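Local coordinates for mRNA-capping enzyme subunit alpha (Saccharomyces cerevisiae, PDB 3KYH), which catalyses the second step of mRNA capping, transferring GMP from GTP to the 5'-diphosphate end of RNA through a covalent enzyme-GMP intermediate, at residues 107-121 / 185-199. Sequence-based numbering, arbitrary orientation.
Sequences GFRFPRLPQKKKEEL and DLRAAYPNRCTTFPF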
ATOM      1  N   GLY C 107     -45.820   6.941 -22.708  1.00103.22           N
ATOM      2  CA  GLY C 107     -46.702   7.129 -23.877  1.00108.41           C
ATOM      3  C   GLY C 107     -47.219   8.519 -24.222  1.00104.46           C
ATOM      4  O   GLY C 107     -47.977   9.125 -23.460  1.00 99.12           O
ATOM      5  N   PHE C 108     -46.796   9.012 -25.382  1.00102.42           N
ATOM      6  CA  PHE C 108     -47.261  10.287 -25.917  1.00105.39           C
ATOM      7  C   PHE C 108     -47.332  10.237 -27.445  1.00105.11           C
ATOM      8  O   PHE C 108     -46.377   9.837 -28.122  1.00104.78           O
ATOM      9  CB  PHE C 108     -46.373  11.458 -25.469  1.00106.17           C
ATOM     10  CG  PHE C 108     -46.645  11.971 -24.065  1.00110.47           C
ATOM     11  CD1 PHE C 108     -47.819  12.667 -23.758  1.00108.76           C
ATOM     12  CD2 PHE C 108     -45.672  11.844 -23.071  1.00104.59           C
ATOM     13  CE1 PHE C 108     -48.037  13.176 -22.467  1.00 98.07           C
ATOM     14  CE2 PHE C 108     -45.872  12.356 -21.785  1.00 85.09           C
ATOM     15  CZ  PHE C 108     -47.061  13.025 -21.483  1.00 92.61           C
ATOM     16  N   ARG C 109     -48.470  10.666 -27.977  1.00103.61           N
ATOM     17  CA  ARG C 109     -48.689  10.663 -29.414  1.00102.24           C
ATOM     18  C   ARG C 109     -48.706  12.080 -29.990  1.00 94.13           C
ATOM     19  O   ARG C 109     -49.772  12.691 -30.170  1.00 84.12           O
ATOM     20  CB  ARG C 109     -49.961   9.871 -29.751  1.00113.42           C
ATOM     21  CG  ARG C 109     -49.806   8.340 -29.639  1.00130.56           C
ATOM     22  CD  ARG C 109     -50.025   7.793 -28.220  1.00147.00           C
ATOM     23  NE  ARG C 109     -49.661   6.378 -28.128  1.00155.57           N
ATOM     24  CZ  ARG C 109     -50.197   5.502 -27.278  1.00161.74           C
ATOM     25  NH1 ARG C 109     -51.164   5.860 -26.429  1.00162.77           N
ATOM     26  NH2 ARG C 109     -49.781   4.242 -27.297  1.00164.89           N
ATOM     27  N   PHE C 110     -47.505  12.595 -30.252  1.00 86.09           N
ATOM     28  CA  PHE C 110     -47.354  13.935 -30.813  1.00 89.68           C
ATOM     29  C   PHE C 110     -47.407  13.884 -32.350  1.00 94.21           C
ATOM     30  O   PHE C 110     -46.567  13.211 -32.957  1.00 93.35           O
ATOM     31  CB  PHE C 110     -46.117  14.640 -30.248  1.00 86.64           C
ATOM     32  CG  PHE C 110     -46.100  14.742 -28.721  1.00 81.02           C
ATOM     33  CD1 PHE C 110     -44.892  14.639 -28.021  1.00 51.16           C
ATOM     34  CD2 PHE C 110     -47.287  14.952 -27.983  1.00 93.86           C
ATOM     35  CE1 PHE C 110     -44.870  14.695 -26.620  1.00 85.95           C
ATOM     36  CE2 PHE C 110     -47.274  15.049 -26.566  1.00 78.15           C
ATOM     37  CZ  PHE C 110     -46.064  14.918 -25.888  1.00 84.82           C
ATOM     38  N   PRO C 111     -48.422  14.545 -32.969  1.00 93.76           N
ATOM     39  CA  PRO C 111     -48.880  14.395 -34.367  1.00 95.73           C
ATOM     40  C   PRO C 111     -48.710  15.554 -35.367  1.00 95.52           C
ATOM     41  O   PRO C 111     -47.605  16.088 -35.520  1.00 98.59           O
ATOM     42  CB  PRO C 111     -50.387  14.144 -34.185  1.00 91.58           C
ATOM     43  CG  PRO C 111     -50.706  14.599 -32.790  1.00 96.27           C
ATOM     44  CD  PRO C 111     -49.477  15.210 -32.193  1.00 92.80           C
ATOM     45  N   ARG C 112     -49.779  15.798 -36.137  1.00 87.39           N
ATOM     46  CA  ARG C 112     -50.051  17.053 -36.839  1.00 88.96           C
ATOM     47  C   ARG C 112     -51.562  17.106 -37.139  1.00 97.07           C
ATOM     48  O   ARG C 112     -52.379  16.462 -36.455  1.00 94.44           O
ATOM     49  CB  ARG C 112     -49.305  17.098 -38.165  1.00 83.88           C
ATOM     50  CG  ARG C 112     -47.900  17.630 -38.152  1.00 77.26           C
ATOM     51  CD  ARG C 112     -47.055  16.583 -38.881  1.00 87.10           C
ATOM     52  NE  ARG C 112     -45.929  17.128 -39.641  1.00 64.73           N
ATOM     53  CZ  ARG C 112     -44.750  16.527 -39.782  1.00 50.96           C
ATOM     54  NH1 ARG C 112     -44.528  15.354 -39.191  1.00 45.72           N
ATOM     55  NH2 ARG C 112     -43.788  17.120 -40.506  1.00 49.51           N
ATOM     56  N   LEU C 113     -51.927  17.922 -38.132  1.00 99.62           N
ATOM     57  CA  LEU C 113     -53.186  17.764 -38.860  1.00 99.25           C
ATOM     58  C   LEU C 113     -53.035  18.518 -40.195  1.00 99.16           C
ATOM     59  O   LEU C 113     -53.552  19.635 -40.320  1.00 96.92           O
ATOM     60  CB  LEU C 113     -54.414  18.234 -38.054  1.00 99.64           C
ATOM     61  CG  LEU C 113     -55.724  17.458 -38.263  1.00 90.36           C
ATOM     62  CD1 LEU C 113     -56.021  16.690 -36.981  1.00102.17           C
ATOM     63  CD2 LEU C 113     -56.922  18.367 -38.595  1.00 64.37           C
ATOM     64  N   PRO C 114     -52.305  17.928 -41.182  1.00100.45           N
ATOM     65  CA  PRO C 114     -52.135  18.590 -42.494  1.00 95.26           C
ATOM     66  C   PRO C 114     -53.365  18.513 -43.401  1.00 94.16           C
ATOM     67  O   PRO C 114     -53.621  19.478 -44.150  1.00 92.99           O
ATOM     68  CB  PRO C 114     -50.928  17.882 -43.126  1.00 93.34           C
ATOM     69  CG  PRO C 114     -50.739  16.602 -42.352  1.00104.56           C
ATOM     70  CD  PRO C 114     -51.687  16.584 -41.168  1.00102.73           C
ATOM     71  N   GLN C 115     -54.106  17.400 -43.317  1.00 89.08           N
ATOM     72  CA  GLN C 115     -55.395  17.236 -44.007  1.00 89.02           C
ATOM     73  C   GLN C 115     -56.574  17.791 -43.197  1.00 88.67           C
ATOM     74  O   GLN C 115     -56.578  19.000 -42.905  1.00 84.06           O
ATOM     75  CB  GLN C 115     -55.603  15.791 -44.491  1.00 94.95           C
ATOM     76  CG  GLN C 115     -54.459  15.222 -45.357  1.00 89.38           C
ATOM     77  CD  GLN C 115     -53.967  16.197 -46.418  1.00 76.84           C
ATOM     78  OE1 GLN C 115     -54.638  16.430 -47.425  1.00 75.24           O
ATOM     79  NE2 GLN C 115     -52.788  16.778 -46.188  1.00 77.86           N
ATOM     80  N   LYS C 116     -57.569  16.963 -42.851  1.00 87.65           N
ATOM     81  CA  LYS C 116     -58.711  17.453 -42.062  1.00 91.82           C
ATOM     82  C   LYS C 116     -59.294  16.504 -41.025  1.00 94.66           C
ATOM     83  O   LYS C 116     -59.510  16.933 -39.883  1.00103.42           O
ATOM     84  CB  LYS C 116     -59.838  18.027 -42.938  1.00 90.77           C
ATOM     85  CG  LYS C 116     -61.085  18.538 -42.170  1.00105.27           C
ATOM     86  CD  LYS C 116     -60.836  19.845 -41.386  1.00114.05           C
ATOM     87  CE  LYS C 116     -62.136  20.621 -41.139  1.00115.79           C
ATOM     88  NZ  LYS C 116     -61.950  22.111 -41.164  1.00 95.53           N
ATOM     89  N   LYS C 117     -59.579  15.262 -41.433  1.00 95.34           N
ATOM     90  CA  LYS C 117     -60.376  14.297 -40.643  1.00 92.14           C
ATOM     91  C   LYS C 117     -60.097  14.269 -39.138  1.00 85.94           C
ATOM     92  O   LYS C 117     -58.933  14.254 -38.716  1.00 69.98           O
ATOM     93  CB  LYS C 117     -60.357  12.877 -41.239  1.00 98.37           C
ATOM     94  CG  LYS C 117     -58.969  12.282 -41.476  1.00113.88           C
ATOM     95  CD  LYS C 117     -58.922  10.775 -41.269  1.00126.51           C
ATOM     96  CE  LYS C 117     -57.528  10.252 -41.593  1.00132.94           C
ATOM     97  NZ  LYS C 117     -57.018   9.274 -40.583  1.00141.36           N
ATOM     98  N   LYS C 118     -61.180  14.265 -38.356  1.00 86.37           N
ATOM     99  CA  LYS C 118     -61.130  14.343 -36.884  1.00 92.13           C
ATOM    100  C   LYS C 118     -60.591  13.074 -36.178  1.00 90.18           C
ATOM    101  O   LYS C 118     -60.604  12.997 -34.946  1.00 73.33           O
ATOM    102  CB  LYS C 118     -62.486  14.796 -36.314  1.00 97.02           C
ATOM    103  CG  LYS C 118     -63.032  16.132 -36.865  1.00100.84           C
ATOM    104  CD  LYS C 118     -62.588  17.343 -36.051  1.00100.05           C
ATOM    105  CE  LYS C 118     -63.368  18.604 -36.423  1.00100.56           C
ATOM    106  NZ  LYS C 118     -63.378  19.567 -35.272  1.00108.42           N
ATOM    107  N   GLU C 119     -60.164  12.098 -36.990  1.00 95.99           N
ATOM    108  CA  GLU C 119     -59.341  10.942 -36.609  1.00 96.20           C
ATOM    109  C   GLU C 119     -57.861  11.216 -36.894  1.00101.04           C
ATOM    110  O   GLU C 119     -57.022  10.888 -36.055  1.00103.96           O
ATOM    111  CB  GLU C 119     -59.750   9.681 -37.386  1.00 96.99           C
ATOM    112  CG  GLU C 119     -60.668   8.689 -36.661  1.00 88.14           C
ATOM    113  CD  GLU C 119     -62.159   8.938 -36.887  1.00 76.58           C
ATOM    114  OE1 GLU C 119     -62.637   8.863 -38.036  1.00 85.63           O
ATOM    115  OE2 GLU C 119     -62.884   9.166 -35.907  1.00 75.41           O
ATOM    116  N   GLU C 120     -57.566  11.808 -38.061  1.00104.69           N
ATOM    117  CA  GLU C 120     -56.203  12.096 -38.589  1.00109.10           C
ATOM    118  C   GLU C 120     -54.990  11.870 -37.657  1.00108.20           C
ATOM    119  O   GLU C 120     -54.101  11.075 -37.980  1.00111.04           O
ATOM    120  CB  GLU C 120     -56.157  13.493 -39.242  1.00108.72           C
ATOM    121  CG  GLU C 120     -54.868  13.875 -39.981  1.00108.43           C
ATOM    122  CD  GLU C 120     -54.778  13.325 -41.387  1.00117.73           C
ATOM    123  OE1 GLU C 120     -55.831  13.016 -41.988  1.00121.97           O
ATOM    124  OE2 GLU C 120     -53.645  13.244 -41.911  1.00126.08           O
ATOM    125  N   LEU C 121     -54.968  12.580 -36.526  1.00105.07           N
ATOM    126  CA  LEU C 121     -53.966  12.442 -35.452  1.00105.95           C
ATOM    127  C   LEU C 121     -53.416  11.040 -35.180  1.00104.97           C
ATOM    128  O   LEU C 121     -52.198  10.873 -35.000  1.00103.53           O
ATOM    129  CB  LEU C 121     -54.459  13.083 -34.141  1.00106.67           C
ATOM    130  CG  LEU C 121     -55.965  13.224 -33.867  1.00108.62           C
ATOM    131  CD1 LEU C 121     -56.535  12.052 -33.074  1.00103.83           C
ATOM    132  CD2 LEU C 121     -56.243  14.553 -33.168  1.00 98.64           C
ATOM    133  N   ASP C 185     -56.525  18.403 -29.215  1.00 98.26           N
ATOM    134  CA  ASP C 185     -57.543  17.705 -30.005  1.00 93.95           C
ATOM    135  C   ASP C 185     -57.554  16.218 -29.697  1.00 94.75           C
ATOM    136  O   ASP C 185     -58.580  15.697 -29.260  1.00 94.51           O
ATOM    137  CB  ASP C 185     -57.299  17.938 -31.495  1.00 87.62           C
ATOM    138  CG  ASP C 185     -57.623  19.352 -31.916  1.00 83.81           C
ATOM    139  OD1 ASP C 185     -58.277  19.513 -32.971  1.00 78.13           O
ATOM    140  OD2 ASP C 185     -57.267  20.298 -31.175  1.00 81.45           O
ATOM    141  N   LEU C 186     -56.390  15.585 -29.855  1.00 92.44           N
ATOM    142  CA  LEU C 186     -56.181  14.158 -29.594  1.00 92.59           C
ATOM    143  C   LEU C 186     -56.630  13.736 -28.207  1.00 92.02           C
ATOM    144  O   LEU C 186     -57.097  12.615 -28.020  1.00100.86           O
ATOM    145  CB  LEU C 186     -54.701  13.820 -29.777  1.00 91.17           C
ATOM    146  CG  LEU C 186     -54.090  12.426 -29.708  1.00 94.02           C
ATOM    147  CD1 LEU C 186     -52.849  12.460 -30.585  1.00 87.78           C
ATOM    148  CD2 LEU C 186     -53.743  12.028 -28.266  1.00 92.93           C
ATOM    149  N   ARG C 187     -56.452  14.621 -27.237  1.00 87.87           N
ATOM    150  CA  ARG C 187     -56.844  14.318 -25.882  1.00 89.72           C
ATOM    151  C   ARG C 187     -58.327  14.635 -25.702  1.00 96.39           C
ATOM    152  O   ARG C 187     -58.984  14.078 -24.817  1.00 98.45           O
ATOM    153  CB  ARG C 187     -55.981  15.112 -24.898  1.00 88.20           C
ATOM    154  CG  ARG C 187     -56.094  14.626 -23.467  1.00 83.85           C
ATOM    155  CD  ARG C 187     -55.895  15.759 -22.482  1.00 87.16           C
ATOM    156  NE  ARG C 187     -56.290  15.360 -21.134  1.00 90.37           N
ATOM    157  CZ  ARG C 187     -55.535  14.687 -20.264  1.00 84.32           C
ATOM    158  NH1 ARG C 187     -54.298  14.282 -20.555  1.00 68.04           N
ATOM    159  NH2 ARG C 187     -56.036  14.401 -19.073  1.00 90.67           N
ATOM    160  N   ALA C 188     -58.846  15.530 -26.540  1.00102.09           N
ATOM    161  CA  ALA C 188     -60.221  16.010 -26.414  1.00107.87           C
ATOM    162  C   ALA C 188     -61.229  15.119 -27.144  1.00111.68           C
ATOM    163  O   ALA C 188     -62.306  14.829 -26.606  1.00114.60           O
ATOM    164  CB  ALA C 188     -60.324  17.453 -26.864  1.00107.09           C
ATOM    165  N   ALA C 189     -60.865  14.678 -28.349  1.00111.05           N
ATOM    166  CA  ALA C 189     -61.644  13.698 -29.109  1.00113.92           C
ATOM    167  C   ALA C 189     -61.694  12.304 -28.450  1.00110.21           C
ATOM    168  O   ALA C 189     -62.786  11.796 -28.156  1.00110.51           O
ATOM    169  CB  ALA C 189     -61.146  13.613 -30.564  1.00112.77           C
ATOM    170  N   TYR C 190     -60.525  11.715 -28.191  1.00103.56           N
ATOM    171  CA  TYR C 190     -60.433  10.354 -27.668  1.00 99.69           C
ATOM    172  C   TYR C 190     -59.698  10.282 -26.324  1.00 98.72           C
ATOM    173  O   TYR C 190     -58.468  10.113 -26.317  1.00 92.23           O
ATOM    174  CB  TYR C 190     -59.734   9.444 -28.675  1.00 99.49           C
ATOM    175  CG  TYR C 190     -60.138   9.661 -30.110  1.00106.89           C
ATOM    176  CD1 TYR C 190     -59.360  10.462 -30.949  1.00116.49           C
ATOM    177  CD2 TYR C 190     -61.270   9.032 -30.646  1.00114.22           C
ATOM    178  CE1 TYR C 190     -59.711  10.657 -32.282  1.00110.73           C
ATOM    179  CE2 TYR C 190     -61.632   9.222 -31.988  1.00104.24           C
ATOM    180  CZ  TYR C 190     -60.838  10.030 -32.791  1.00106.28           C
ATOM    181  OH  TYR C 190     -61.165  10.240 -34.103  1.00110.19           O
ATOM    182  N   PRO C 191     -60.442  10.395 -25.195  1.00 99.14           N
ATOM    183  CA  PRO C 191     -59.884  10.316 -23.839  1.00100.47           C
ATOM    184  C   PRO C 191     -59.210   8.982 -23.514  1.00104.40           C
ATOM    185  O   PRO C 191     -58.188   8.970 -22.819  1.00108.25           O
ATOM    186  CB  PRO C 191     -61.107  10.541 -22.932  1.00100.50           C
ATOM    187  CG  PRO C 191     -62.303  10.307 -23.790  1.00 91.30           C
ATOM    188  CD  PRO C 191     -61.863  10.796 -25.139  1.00102.35           C
ATOM    189  N   ASN C 192     -59.751   7.892 -24.058  1.00108.79           N
ATOM    190  CA  ASN C 192     -59.263   6.539 -23.796  1.00109.60           C
ATOM    191  C   ASN C 192     -57.947   6.107 -24.440  1.00108.59           C
ATOM    192  O   ASN C 192     -57.183   5.405 -23.777  1.00111.13           O
ATOM    193  CB  ASN C 192     -60.350   5.499 -24.089  1.00113.25           C
ATOM    194  CG  ASN C 192     -61.329   5.337 -22.941  1.00116.64           C
ATOM    195  OD1 ASN C 192     -61.939   6.312 -22.481  1.00111.98           O
ATOM    196  ND2 ASN C 192     -61.501   4.088 -22.484  1.00108.92           N
ATOM    197  N   ARG C 193     -57.688   6.495 -25.696  1.00105.64           N
ATOM    198  CA  ARG C 193     -56.474   6.077 -26.435  1.00107.76           C
ATOM    199  C   ARG C 193     -55.154   6.438 -25.726  1.00110.13           C
ATOM    200  O   ARG C 193     -54.064   6.049 -26.165  1.00113.88           O
ATOM    201  CB  ARG C 193     -56.484   6.638 -27.873  1.00108.38           C
ATOM    202  CG  ARG C 193     -55.400   6.106 -28.854  1.00105.63           C
ATOM    203  CD  ARG C 193     -55.778   4.799 -29.605  1.00114.74           C
ATOM    204  NE  ARG C 193     -56.332   3.769 -28.722  1.00104.56           N
ATOM    205  CZ  ARG C 193     -57.604   3.364 -28.709  1.00100.14           C
ATOM    206  NH1 ARG C 193     -58.492   3.842 -29.582  1.00 77.21           N
ATOM    207  NH2 ARG C 193     -57.984   2.448 -27.823  1.00101.23           N
ATOM    208  N   CYS C 194     -55.258   7.141 -24.599  1.00107.69           N
ATOM    209  CA  CYS C 194     -54.091   7.718 -23.952  1.00108.26           C
ATOM    210  C   CYS C 194     -54.245   7.977 -22.452  1.00105.68           C
ATOM    211  O   CYS C 194     -54.638   9.075 -22.040  1.00105.39           O
ATOM    212  CB  CYS C 194     -53.720   9.006 -24.689  1.00110.84           C
ATOM    213  SG  CYS C 194     -55.135   9.980 -25.272  1.00113.92           S
ATOM    214  N   THR C 195     -53.992   6.944 -21.649  1.00 99.93           N
ATOM    215  CA  THR C 195     -53.807   7.112 -20.205  1.00 97.65           C
ATOM    216  C   THR C 195     -52.308   6.872 -19.964  1.00100.43           C
ATOM    217  O   THR C 195     -51.761   7.181 -18.881  1.00 94.14           O
ATOM    218  CB  THR C 195     -54.747   6.218 -19.336  1.00 99.13           C
ATOM    219  OG1 THR C 195     -56.084   6.212 -19.870  1.00 87.86           O
ATOM    220  CG2 THR C 195     -54.818   6.759 -17.915  1.00 96.13           C
ATOM    221  N   THR C 196     -51.679   6.357 -21.033  1.00 97.14           N
ATOM    222  CA  THR C 196     -50.220   6.290 -21.263  1.00 90.82           C
ATOM    223  C   THR C 196     -49.504   7.633 -20.977  1.00 86.62           C
ATOM    224  O   THR C 196     -48.281   7.660 -20.813  1.00 83.51           O
ATOM    225  CB  THR C 196     -49.869   5.884 -22.763  1.00 90.47           C
ATOM    226  OG1 THR C 196     -50.193   6.949 -23.663  1.00 95.37           O
ATOM    227  CG2 THR C 196     -50.549   4.603 -23.264  1.00 80.84           C
ATOM    228  N   PHE C 197     -50.278   8.724 -21.000  1.00 81.57           N
ATOM    229  CA  PHE C 197     -49.870  10.114 -20.741  1.00 80.52           C
ATOM    230  C   PHE C 197     -49.741  10.322 -19.201  1.00 78.02           C
ATOM    231  O   PHE C 197     -50.757  10.344 -18.497  1.00 84.97           O
ATOM    232  CB  PHE C 197     -50.962  11.065 -21.292  1.00 77.61           C
ATOM    233  CG  PHE C 197     -50.999  11.244 -22.807  1.00 76.63           C
ATOM    234  CD1 PHE C 197     -51.359  12.493 -23.333  1.00 81.00           C
ATOM    235  CD2 PHE C 197     -50.775  10.192 -23.706  1.00 85.17           C
ATOM    236  CE1 PHE C 197     -51.430  12.725 -24.713  1.00 70.48           C
ATOM    237  CE2 PHE C 197     -50.848  10.400 -25.116  1.00 86.60           C
ATOM    238  CZ  PHE C 197     -51.180  11.674 -25.617  1.00 77.72           C
ATOM    239  N   PRO C 198     -48.508  10.457 -18.668  1.00 70.34           N
ATOM    240  CA  PRO C 198     -48.257  10.507 -17.219  1.00 70.69           C
ATOM    241  C   PRO C 198     -48.604  11.803 -16.499  1.00 69.86           C
ATOM    242  O   PRO C 198     -48.636  11.818 -15.269  1.00 79.77           O
ATOM    243  CB  PRO C 198     -46.734  10.321 -17.115  1.00 73.55           C
ATOM    244  CG  PRO C 198     -46.218  10.829 -18.404  1.00 84.83           C
ATOM    245  CD  PRO C 198     -47.238  10.330 -19.401  1.00 74.47           C
ATOM    246  N   PHE C 199     -48.831  12.874 -17.254  1.00 63.62           N
ATOM    247  CA  PHE C 199     -48.908  14.226 -16.717  1.00 49.31           C
ATOM    248  C   PHE C 199     -49.450  15.211 -17.755  1.00 50.79           C
ATOM    249  O   PHE C 199     -49.280  14.976 -18.952  1.00 58.24           O
ATOM    250  CB  PHE C 199     -47.518  14.638 -16.228  1.00 43.46           C
ATOM    251  CG  PHE C 199     -46.487  14.911 -17.323  1.00 50.89           C
ATOM    252  CD1 PHE C 199     -46.710  15.818 -18.370  1.00 32.04           C
ATOM    253  CD2 PHE C 199     -45.203  14.387 -17.195  1.00 46.55           C
ATOM    254  CE1 PHE C 199     -45.682  16.168 -19.247  1.00 36.00           C
ATOM    255  CE2 PHE C 199     -44.195  14.677 -18.119  1.00 61.52           C
ATOM    256  CZ  PHE C 199     -44.431  15.581 -19.131  1.00 48.32           C
TER
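The ring of Phe108 turns its edge toward the faces of two aromatic rings, Phe197 and Phe199. Its CD1 sits over the centre of the Phe197 ring in an edge-to-face pair with centroids 4.6 Å apart and planes at 51°. Phe199 is met nearer its rim by Phe108 CZ, again edge to face. With CG anti to the carbonyl carbon (chi1 -80°), the Phe108 ring is brought toward Phe197 and Phe199, and Phe108 CZ lies 3.4 Å from Pro198 CD. On the far face of Phe197 is Cys194 SG. The cluster lies within the nucleotidyltransferase domain, away from the active-site lysine Lys72; it joins the loop following strand 102-105 to the chain leaving helix 168-189, and Phe108 also packs on Cys93 and Phe199 on Met95, both of strand 91-96. Gly107 O accepts a weak hydrogen bond from Thr196 OG1. Further along, Leu186 CD1 packs against Pro111 CG (3.7 Å), while the two methyls of Leu121 diverge: CD2 rests on Leu186 CB, and CD1 reaches the edge of the Tyr190 ring at CE1 (3.6 Å). At the exposed end Tyr190 OH donates to Glu119 OE2 (2.7 Å), approaching on the anti side, 23° out of the carboxylate plane.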